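Local coordinates for tetraacyldisaccharide 4'-kinase (Aquifex aeolicus, PDB 4ITL), which probably transfers the gamma-phosphate of ATP to the 4'-position of a tetraacyldisaccharide 1-phosphate, forming lipid IVA, at residues I152-K157 with A182-Y187; T201-R206 with K299-E304; Y275-K280 with E289-L294. One frame throughout, in Å; residues are numbered along the deposited sequence.

Interaction 1: I152-K157 with A182-Y187; sequences ILLLKK and ALVLTY. With ACP (phosphomethylphosphonic acid adenylate ester), chain B.
In the parallel sheet of the P-loop kinase core, Ile152-Leu155 pair residue by residue with Ala182-Leu185. The ladder runs from Leu153 N to Ala182 O (2.9 Å) through Val184 N to Leu153 O and Leu155 N to Val184 O, and ends with Thr186 N on Leu155 O. On the face carrying Ile152, Leu154 and Val184, the CG2 methyls of Ile152 and Val184 meet at 3.7 Å, and Leu154 CD1 lies alongside Val184 CB at 3.9 Å; Phe54 of helix 51-61 packs over all three. On the other face Leu153 CB rests 3.8 Å from Leu183 CD2. With OG1 set between its backbone N and carbonyl carbon (chi1 58°), Thr186 bonds Ser49 O and sends CG2 across Leu154 CG at 3.8 Å. Lys156 stretches out beside Tyr187, its CD 3.9 Å from Tyr187 CE2, and its NZ bonds Gly48 O. The hydroxyl Tyr187 OH donates to O1A of the nucleotide analogue ACP (2.6 Å), the oxygen lying in the plane of the ring. Hydrophobic parallel strands whose C-terminal ends open into polar groups beside the P-loop and the phosphates are typical of the P-loop NTPase fold.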
# COMPACT_ATOMS: atom_id res chain seq x y z
N ILE A 152 3.73 11.49 4.99
CA ILE A 152 4.74 10.83 4.19
C ILE A 152 4.22 10.58 2.79
O ILE A 152 3.18 9.95 2.63
CB ILE A 152 5.14 9.45 4.78
CG1 ILE A 152 5.69 9.65 6.21
CG2 ILE A 152 6.19 8.81 3.88
CD1 ILE A 152 5.95 8.37 7.00
N LEU A 153 4.94 11.10 1.81
CA LEU A 153 4.59 10.93 0.40
C LEU A 153 5.55 9.99 -0.31
O LEU A 153 6.76 10.20 -0.31
CB LEU A 153 4.65 12.28 -0.32
CG LEU A 153 4.24 12.33 -1.80
CD1 LEU A 153 2.80 11.85 -1.97
CD2 LEU A 153 4.41 13.73 -2.33
N LEU A 154 4.98 8.99 -0.96
CA LEU A 154 5.72 8.06 -1.80
C LEU A 154 5.69 8.52 -3.25
O LEU A 154 4.67 8.93 -3.79
CB LEU A 154 5.14 6.62 -1.66
CG LEU A 154 5.59 5.80 -0.43
CD1 LEU A 154 5.32 6.51 0.85
CD2 LEU A 154 4.92 4.46 -0.35
N LEU A 155 6.85 8.48 -3.89
CA LEU A 155 6.97 8.87 -5.27
C LEU A 155 7.75 7.79 -6.01
O LEU A 155 8.72 7.25 -5.49
CB LEU A 155 7.78 10.15 -5.37
CG LEU A 155 7.26 11.50 -4.89
CD1 LEU A 155 8.41 12.54 -4.83
CD2 LEU A 155 6.16 11.95 -5.84
N LYS A 156 7.38 7.53 -7.26
CA LYS A 156 8.13 6.60 -8.09
C LYS A 156 8.55 7.34 -9.35
O LYS A 156 7.97 8.36 -9.70
CB LYS A 156 7.29 5.35 -8.40
CG LYS A 156 6.07 5.65 -9.25
CD LYS A 156 5.14 4.43 -9.43
CE LYS A 156 3.96 4.81 -10.29
NZ LYS A 156 2.92 3.75 -10.40
N LYS A 157 9.60 6.84 -9.99
CA LYS A 157 10.24 7.55 -11.09
C LYS A 157 9.25 8.04 -12.14
O LYS A 157 9.35 9.18 -12.65
CB LYS A 157 11.23 6.62 -11.78
CG LYS A 157 11.92 7.31 -12.96
CD LYS A 157 12.94 6.37 -13.57
CE LYS A 157 13.71 7.04 -14.66
NZ LYS A 157 14.98 6.26 -15.00
N ALA A 182 7.98 14.24 4.54
CA ALA A 182 9.02 13.30 4.16
C ALA A 182 8.63 12.63 2.86
O ALA A 182 7.46 12.31 2.64
CB ALA A 182 9.21 12.24 5.26
N LEU A 183 9.62 12.43 2.00
CA LEU A 183 9.46 11.71 0.76
C LEU A 183 10.14 10.34 0.81
O LEU A 183 11.28 10.20 1.29
CB LEU A 183 10.14 12.53 -0.33
CG LEU A 183 9.59 13.94 -0.49
CD1 LEU A 183 10.31 14.60 -1.65
CD2 LEU A 183 8.11 13.86 -0.75
N VAL A 184 9.47 9.35 0.24
CA VAL A 184 10.05 8.02 0.12
C VAL A 184 10.13 7.71 -1.37
O VAL A 184 9.11 7.70 -2.04
CB VAL A 184 9.21 6.98 0.87
CG1 VAL A 184 9.72 5.50 0.58
CG2 VAL A 184 9.22 7.30 2.37
N LEU A 185 11.33 7.49 -1.90
CA LEU A 185 11.48 7.23 -3.31
C LEU A 185 11.43 5.72 -3.54
O LEU A 185 12.39 4.98 -3.22
CB LEU A 185 12.78 7.84 -3.84
CG LEU A 185 13.08 9.28 -3.39
CD1 LEU A 185 14.41 9.86 -3.94
CD2 LEU A 185 11.95 10.19 -3.77
N THR A 186 10.30 5.25 -4.08
CA THR A 186 10.04 3.80 -4.15
C THR A 186 10.41 3.08 -5.45
O THR A 186 10.83 3.68 -6.46
CB THR A 186 8.54 3.49 -3.92
OG1 THR A 186 7.80 4.19 -4.91
CG2 THR A 186 8.11 3.95 -2.58
N TYR A 187 10.26 1.76 -5.40
CA TYR A 187 10.60 0.86 -6.48
C TYR A 187 12.02 1.02 -6.94
O TYR A 187 12.30 0.85 -8.14
CB TYR A 187 9.67 1.06 -7.68
CG TYR A 187 8.23 0.73 -7.42
CD1 TYR A 187 7.84 0.04 -6.28
CD2 TYR A 187 7.25 1.13 -8.31
CE1 TYR A 187 6.51 -0.26 -6.06
CE2 TYR A 187 5.93 0.85 -8.10
CZ TYR A 187 5.54 0.15 -6.98
OH TYR A 187 4.18 -0.13 -6.79
PG ACP B . -2.59 0.75 -4.30
O1G ACP B . -4.04 0.49 -3.93
O2G ACP B . -2.28 2.23 -4.57
O3G ACP B . -2.30 -0.05 -5.61
PB ACP B . 0.13 -0.15 -3.32
O1B ACP B . 0.76 -0.63 -2.02
O2B ACP B . 0.74 1.21 -3.61
C3B ACP B . -1.63 0.08 -2.88
PA ACP B . 1.53 -2.05 -4.84
O1A ACP B . 2.95 -1.54 -4.93
O2A ACP B . 1.01 -2.67 -6.09
O3A ACP B . 0.40 -0.91 -4.67
O5' ACP B . 1.48 -3.12 -3.66
C5' ACP B . 0.30 -3.89 -3.50
C4' ACP B . 0.63 -5.29 -3.00
O4' ACP B . 0.76 -6.08 -4.18
C3' ACP B . 1.91 -5.48 -2.26
O3' ACP B . 1.82 -5.29 -0.91
C2' ACP B . 2.26 -6.89 -2.59
O2' ACP B . 1.58 -7.87 -1.87
C1' ACP B . 1.84 -6.95 -4.01
N9 ACP B . 2.89 -6.65 -4.97
C8 ACP B . 2.98 -5.58 -5.80
N7 ACP B . 4.11 -5.70 -6.54
C5 ACP B . 4.72 -6.85 -6.22
C6 ACP B . 5.89 -7.49 -6.63
N6 ACP B . 6.72 -6.89 -7.65
N1 ACP B . 6.25 -8.65 -6.07
C2 ACP B . 5.50 -9.22 -5.09
N3 ACP B . 4.36 -8.65 -4.65
C4 ACP B . 3.97 -7.46 -5.20
O HOH W 1 10.77 4.12 -9.25

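Interaction 2: T201-R206 with K299-E304; sequences TFKMFR and KLEREE. With ACP (phosphomethylphosphonic acid adenylate ester), chain B.
The rings of Phe202 and Phe205 and the guanidinium of Arg302 are all met at their edges across this contact. Carbonyl Glu301 O lies near the plane of the Phe202 ring, 3.3 Å from Phe202 CD1, while CB of Arg302 approaches Phe202 CE1 and the ring and guanidinium planes stand 46° apart. At the rim of Phe205, Glu301 OE2 comes near the ring plane, 3.9 Å from Phe205 CE2. The Arg302 guanidinium points an N-H in its own plane at Thr201 O, a straight but weak bond of 3.3 Å from NH2; a bend at chi3 (-55°) folds the chain back toward that carbonyl. Strand 201-212, which continues the nucleotide-binding sheet beyond strand 182-185, here takes the end of strand 291-300 antiparallel on its other edge, just before Arg302, at the N-cap position of the C-terminal helix 303-311. Phe205 and Lys299 form a hydrogen-bonded pair, Phe205 N to Lys299 O at 2.9 Å and Lys299 N to Phe205 O the same; Met204 and Leu300 form the next, non-hydrogen-bonded pair, and Glu301 N reaches Lys203 O at 3.2 Å. Side by side with Lys203, Glu301 lays its CD 3.7 Å from Lys203 CB. Lys203 NZ stays beyond salt-bridge range of OE2 and pairs instead with Glu194. Replacing Glu301 by an alanine would probably leave the aliphatic stem of Lys203 and the near edge of Phe205 without the carboxylate that now lies against both. On the face bearing Met204 and Leu300, Leu300 CD1 touches Phe202 CB at 4.0 Å and Met204 CB, with Phe54 of helix 51-61 packed against both Met204 and Leu300.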
# COMPACT_ATOMS: atom_id res chain seq x y z
N THR A 201 14.41 12.81 2.68
CA THR A 201 14.11 11.92 1.57
C THR A 201 14.79 10.56 1.81
O THR A 201 15.93 10.50 2.24
CB THR A 201 14.59 12.55 0.21
OG1 THR A 201 13.94 13.80 -0.02
CG2 THR A 201 14.29 11.63 -0.98
N PHE A 202 14.07 9.48 1.54
CA PHE A 202 14.50 8.13 1.84
C PHE A 202 14.23 7.19 0.69
O PHE A 202 13.11 7.03 0.29
CB PHE A 202 13.71 7.62 3.03
CG PHE A 202 13.86 8.47 4.22
CD1 PHE A 202 14.96 8.31 5.05
CD2 PHE A 202 12.96 9.48 4.47
CE1 PHE A 202 15.13 9.15 6.15
CE2 PHE A 202 13.13 10.32 5.55
CZ PHE A 202 14.21 10.16 6.39
N LYS A 203 15.23 6.51 0.18
CA LYS A 203 14.99 5.51 -0.85
C LYS A 203 14.45 4.20 -0.26
O LYS A 203 14.95 3.71 0.77
CB LYS A 203 16.30 5.23 -1.59
CG LYS A 203 16.76 6.35 -2.48
CD LYS A 203 17.88 5.83 -3.39
CE LYS A 203 18.54 6.92 -4.19
NZ LYS A 203 19.87 6.43 -4.62
N MET A 204 13.43 3.63 -0.91
CA MET A 204 12.87 2.34 -0.49
C MET A 204 13.17 1.24 -1.50
O MET A 204 12.97 1.43 -2.70
CB MET A 204 11.35 2.43 -0.37
CG MET A 204 10.70 1.13 0.01
SD MET A 204 8.96 1.43 0.37
CE MET A 204 8.18 0.13 -0.54
N PHE A 205 13.63 0.10 -1.00
CA PHE A 205 13.97 -1.06 -1.83
C PHE A 205 13.15 -2.28 -1.38
O PHE A 205 12.91 -2.47 -0.19
CB PHE A 205 15.45 -1.41 -1.70
CG PHE A 205 16.38 -0.43 -2.39
CD1 PHE A 205 16.84 -0.66 -3.68
CD2 PHE A 205 16.79 0.71 -1.73
CE1 PHE A 205 17.73 0.25 -4.29
CE2 PHE A 205 17.67 1.60 -2.33
CZ PHE A 205 18.14 1.37 -3.61
N ARG A 206 12.69 -3.07 -2.34
CA ARG A 206 12.06 -4.34 -2.06
C ARG A 206 13.06 -5.43 -2.33
O ARG A 206 13.57 -5.56 -3.46
CB ARG A 206 10.80 -4.52 -2.92
CG ARG A 206 9.70 -3.53 -2.53
CD ARG A 206 8.46 -3.66 -3.40
NE ARG A 206 8.81 -3.47 -4.79
CZ ARG A 206 7.97 -3.68 -5.80
NH1 ARG A 206 6.72 -4.04 -5.56
NH2 ARG A 206 8.38 -3.53 -7.04
N LYS A 299 13.26 -2.45 2.69
CA LYS A 299 14.38 -1.83 3.31
C LYS A 299 14.48 -0.35 2.97
O LYS A 299 14.27 0.03 1.85
CB LYS A 299 15.63 -2.55 2.91
CG LYS A 299 15.58 -4.03 3.17
CD LYS A 299 16.91 -4.66 2.98
CE LYS A 299 17.72 -4.49 4.23
NZ LYS A 299 18.73 -5.54 4.32
N LEU A 300 14.79 0.46 3.96
CA LEU A 300 14.88 1.91 3.82
C LEU A 300 16.28 2.42 4.11
O LEU A 300 16.83 2.08 5.11
CB LEU A 300 13.92 2.59 4.81
CG LEU A 300 12.51 2.94 4.46
CD1 LEU A 300 12.47 3.86 3.31
CD2 LEU A 300 11.66 1.72 4.25
N GLU A 301 16.82 3.29 3.27
CA GLU A 301 18.01 4.06 3.63
C GLU A 301 17.78 5.00 4.80
O GLU A 301 16.70 5.52 5.01
CB GLU A 301 18.47 4.90 2.47
CG GLU A 301 18.91 4.08 1.32
CD GLU A 301 19.46 4.97 0.23
OE1 GLU A 301 19.41 6.22 0.42
OE2 GLU A 301 19.93 4.41 -0.80
N ARG A 302 18.84 5.23 5.54
CA ARG A 302 18.85 6.16 6.67
C ARG A 302 17.69 5.90 7.63
O ARG A 302 16.94 6.80 8.02
CB ARG A 302 18.94 7.62 6.18
CG ARG A 302 20.40 8.11 5.91
CD ARG A 302 20.46 9.61 5.45
NE ARG A 302 19.61 9.80 4.27
CZ ARG A 302 20.04 9.75 3.01
NH1 ARG A 302 21.34 9.56 2.74
NH2 ARG A 302 19.17 9.91 2.01
N GLU A 303 17.57 4.65 8.04
CA GLU A 303 16.45 4.22 8.86
C GLU A 303 16.46 4.91 10.21
O GLU A 303 15.42 5.24 10.78
CB GLU A 303 16.53 2.71 9.08
CG GLU A 303 15.44 2.17 9.95
CD GLU A 303 15.35 0.65 9.86
OE1 GLU A 303 14.80 0.15 8.84
OE2 GLU A 303 15.84 -0.03 10.79
N GLU A 304 17.66 5.12 10.72
CA GLU A 304 17.79 5.69 12.03
C GLU A 304 17.26 7.13 11.95
O GLU A 304 16.52 7.57 12.84
CB GLU A 304 19.24 5.57 12.55
CG GLU A 304 19.69 4.10 12.82
CD GLU A 304 18.88 3.43 13.95
OE1 GLU A 304 18.63 4.07 14.99
OE2 GLU A 304 18.48 2.25 13.77
PG ACP B . -2.59 0.75 -4.30
O1G ACP B . -4.04 0.49 -3.93
O2G ACP B . -2.28 2.23 -4.57
O3G ACP B . -2.30 -0.05 -5.61
PB ACP B . 0.13 -0.15 -3.32
O1B ACP B . 0.76 -0.63 -2.02
O2B ACP B . 0.74 1.21 -3.61
C3B ACP B . -1.63 0.08 -2.88
PA ACP B . 1.53 -2.05 -4.84
O1A ACP B . 2.95 -1.54 -4.93
O2A ACP B . 1.01 -2.67 -6.09
O3A ACP B . 0.40 -0.91 -4.67
O5' ACP B . 1.48 -3.12 -3.66
C5' ACP B . 0.30 -3.89 -3.50
C4' ACP B . 0.63 -5.29 -3.00
O4' ACP B . 0.76 -6.08 -4.18
C3' ACP B . 1.91 -5.48 -2.26
O3' ACP B . 1.82 -5.29 -0.91
C2' ACP B . 2.26 -6.89 -2.59
O2' ACP B . 1.58 -7.87 -1.87
C1' ACP B . 1.84 -6.95 -4.01
N9 ACP B . 2.89 -6.65 -4.97
C8 ACP B . 2.98 -5.58 -5.80
N7 ACP B . 4.11 -5.70 -6.54
C5 ACP B . 4.72 -6.85 -6.22
C6 ACP B . 5.89 -7.49 -6.63
N6 ACP B . 6.72 -6.89 -7.65
N1 ACP B . 6.25 -8.65 -6.07
C2 ACP B . 5.50 -9.22 -5.09
N3 ACP B . 4.36 -8.65 -4.65
C4 ACP B . 3.97 -7.46 -5.20

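Interaction 3: Y275-K280 with E289-L294; sequences YLTTPK and ENVFAL. With ACP (phosphomethylphosphonic acid adenylate ester), chain B.
The adenosine end of the nucleotide pocket is built on a short parallel strand pair, Tyr275-Thr277 with Val291-Ala293, joined through the short helix 279-282. Tyr275 N donates to Asn290 O, Phe292 N to Tyr275 O (2.9 Å), and Leu294 N to Thr277 O. Between the last two, the bond from Thr277 N to Phe292 O is weak because it is bent to 130° at the hydrogen. The strands draw close at this end: Thr277 O sits only 2.9 Å from Ala293 CA, a tight CA-H...O contact. Three carbonyls of the ladder also meet side chains. Phe292 O lies 3.2 Å from Thr277 CG2, because chi1 of -167° turns OG1 away from the backbone N and places the methyl in the crowded position between N and carbonyl carbon; OG1 is thereby left to bond Phe232 O on the neighbouring strand. Tyr275 O lies in the plane of the Phe292 ring, at its edge, and Asn290 O is placed likewise against the Tyr275 ring. Tyr275 CB touches Val291 CG2 on one face of the pair, while on the other Leu276 CD1 packs toward Phe292 CB and Leu294. Past the strand Thr278 occupies the N-cap position of helix 279-282, its OG1 bonded to Asp281 OD2. Here the start of the helix meets the nucleotide: Thr278 CB is 3.3 Å from N3 of the ACP adenine, and Lys280 N makes a weak bond to the ribose O2'. Leu294 O faces the adenine at ACP C2 (3.4 Å). Pro279 CD touches both strand and base, 3.2 Å from Leu294 O and 3.6 Å from ACP N3.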
# COMPACT_ATOMS: atom_id res chain seq x y z
N TYR A 275 2.18 -22.04 -10.55
CA TYR A 275 1.73 -20.67 -10.70
C TYR A 275 2.45 -19.80 -9.69
O TYR A 275 2.63 -20.20 -8.53
CB TYR A 275 0.24 -20.58 -10.44
CG TYR A 275 -0.58 -21.25 -11.50
CD1 TYR A 275 -0.96 -20.55 -12.64
CD2 TYR A 275 -0.98 -22.58 -11.38
CE1 TYR A 275 -1.71 -21.17 -13.65
CE2 TYR A 275 -1.73 -23.20 -12.37
CZ TYR A 275 -2.09 -22.49 -13.50
OH TYR A 275 -2.83 -23.09 -14.49
N LEU A 276 2.90 -18.64 -10.16
CA LEU A 276 3.59 -17.66 -9.33
C LEU A 276 2.90 -16.31 -9.40
O LEU A 276 2.61 -15.80 -10.47
CB LEU A 276 5.05 -17.53 -9.77
CG LEU A 276 5.93 -16.64 -8.90
CD1 LEU A 276 6.23 -17.28 -7.57
CD2 LEU A 276 7.22 -16.30 -9.63
N THR A 277 2.66 -15.73 -8.23
CA THR A 277 1.76 -14.59 -8.08
C THR A 277 2.22 -13.78 -6.88
O THR A 277 3.30 -14.02 -6.35
CB THR A 277 0.29 -15.02 -7.93
OG1 THR A 277 -0.55 -13.88 -8.09
CG2 THR A 277 0.05 -15.66 -6.59
N THR A 278 1.45 -12.78 -6.48
CA THR A 278 1.89 -11.92 -5.40
C THR A 278 1.05 -12.20 -4.16
O THR A 278 -0.00 -12.82 -4.23
CB THR A 278 1.77 -10.40 -5.74
OG1 THR A 278 0.43 -9.95 -5.61
CG2 THR A 278 2.25 -10.10 -7.15
N PRO A 279 1.49 -11.70 -3.00
CA PRO A 279 0.67 -11.95 -1.82
C PRO A 279 -0.75 -11.35 -1.88
O PRO A 279 -1.69 -11.92 -1.32
CB PRO A 279 1.49 -11.32 -0.70
CG PRO A 279 2.89 -11.48 -1.16
CD PRO A 279 2.83 -11.20 -2.64
N LYS A 280 -0.87 -10.18 -2.51
CA LYS A 280 -2.13 -9.50 -2.72
C LYS A 280 -3.08 -10.39 -3.48
O LYS A 280 -4.26 -10.46 -3.17
CB LYS A 280 -1.90 -8.15 -3.45
CG LYS A 280 -3.12 -7.48 -3.97
CD LYS A 280 -2.83 -6.06 -4.42
CE LYS A 280 -3.97 -5.57 -5.30
NZ LYS A 280 -3.89 -4.09 -5.48
N GLU A 289 -3.52 -25.57 -4.31
CA GLU A 289 -2.25 -26.23 -4.46
C GLU A 289 -1.48 -25.70 -5.67
O GLU A 289 -2.05 -25.42 -6.74
CB GLU A 289 -2.51 -27.73 -4.70
CG GLU A 289 -3.15 -28.47 -3.54
CD GLU A 289 -2.33 -28.39 -2.26
OE1 GLU A 289 -1.09 -28.48 -2.33
OE2 GLU A 289 -2.93 -28.24 -1.17
N ASN A 290 -0.17 -25.67 -5.53
CA ASN A 290 0.69 -25.25 -6.63
C ASN A 290 0.50 -23.80 -7.11
O ASN A 290 0.88 -23.44 -8.24
CB ASN A 290 0.58 -26.22 -7.80
CG ASN A 290 0.98 -27.64 -7.40
OD1 ASN A 290 0.17 -28.55 -7.45
ND2 ASN A 290 2.24 -27.82 -6.98
N VAL A 291 -0.08 -22.98 -6.26
CA VAL A 291 -0.05 -21.52 -6.44
C VAL A 291 0.85 -20.92 -5.36
O VAL A 291 0.61 -21.15 -4.20
CB VAL A 291 -1.44 -20.93 -6.36
CG1 VAL A 291 -1.37 -19.42 -6.42
CG2 VAL A 291 -2.30 -21.52 -7.51
N PHE A 292 1.91 -20.23 -5.75
CA PHE A 292 2.85 -19.63 -4.80
C PHE A 292 2.91 -18.10 -5.00
O PHE A 292 2.49 -17.60 -6.04
CB PHE A 292 4.23 -20.24 -4.96
CG PHE A 292 4.24 -21.74 -4.79
CD1 PHE A 292 4.64 -22.31 -3.60
CD2 PHE A 292 3.83 -22.56 -5.83
CE1 PHE A 292 4.63 -23.71 -3.45
CE2 PHE A 292 3.82 -23.96 -5.68
CZ PHE A 292 4.22 -24.51 -4.48
N ALA A 293 3.41 -17.37 -4.02
CA ALA A 293 3.59 -15.95 -4.17
C ALA A 293 5.03 -15.60 -3.90
O ALA A 293 5.61 -16.09 -2.93
CB ALA A 293 2.72 -15.21 -3.18
N LEU A 294 5.58 -14.71 -4.73
CA LEU A 294 6.86 -14.08 -4.43
C LEU A 294 6.67 -13.04 -3.32
O LEU A 294 5.78 -12.19 -3.38
CB LEU A 294 7.37 -13.40 -5.69
CG LEU A 294 8.75 -12.74 -5.63
CD1 LEU A 294 9.87 -13.78 -5.52
CD2 LEU A 294 8.94 -11.91 -6.88
PG ACP B . -2.59 0.75 -4.30
O1G ACP B . -4.04 0.49 -3.93
O2G ACP B . -2.28 2.23 -4.57
O3G ACP B . -2.30 -0.05 -5.61
PB ACP B . 0.13 -0.15 -3.32
O1B ACP B . 0.76 -0.63 -2.02
O2B ACP B . 0.74 1.21 -3.61
C3B ACP B . -1.63 0.08 -2.88
PA ACP B . 1.53 -2.05 -4.84
O1A ACP B . 2.95 -1.54 -4.93
O2A ACP B . 1.01 -2.67 -6.09
O3A ACP B . 0.40 -0.91 -4.67
O5' ACP B . 1.48 -3.12 -3.66
C5' ACP B . 0.30 -3.89 -3.50
C4' ACP B . 0.63 -5.29 -3.00
O4' ACP B . 0.76 -6.08 -4.18
C3' ACP B . 1.91 -5.48 -2.26
O3' ACP B . 1.82 -5.29 -0.91
C2' ACP B . 2.26 -6.89 -2.59
O2' ACP B . 1.58 -7.87 -1.87
C1' ACP B . 1.84 -6.95 -4.01
N9 ACP B . 2.89 -6.65 -4.97
C8 ACP B . 2.98 -5.58 -5.80
N7 ACP B . 4.11 -5.70 -6.54
C5 ACP B . 4.72 -6.85 -6.22
C6 ACP B . 5.89 -7.49 -6.63
N6 ACP B . 6.72 -6.89 -7.65
N1 ACP B . 6.25 -8.65 -6.07
C2 ACP B . 5.50 -9.22 -5.09
N3 ACP B . 4.36 -8.65 -4.65
C4 ACP B . 3.97 -7.46 -5.20

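How the interactions relate
Interactions 1 and 3 are buried parallel strand pairs; interaction 2 is antiparallel and partly open to solvent, with charged side chains where the others have mostly aliphatic and aromatic ones. Interactions 1 and 2 touch directly: backbone bonds join Leu185 to Phe202 and Met204, making strands 182-185 and 201-212 neighbours. Interactions 2 and 3 use opposite ends of strand 291-300, with centres about 27 Å apart, and thus tie the P-loop core to the adenosine-binding part. All three reach ACP at different points: Tyr187 of interaction 1 at the alpha-phosphate, Arg206 of interaction 2 beside adenine N7, and residues 278-280 and Leu294 of interaction 3 at the base and ribose.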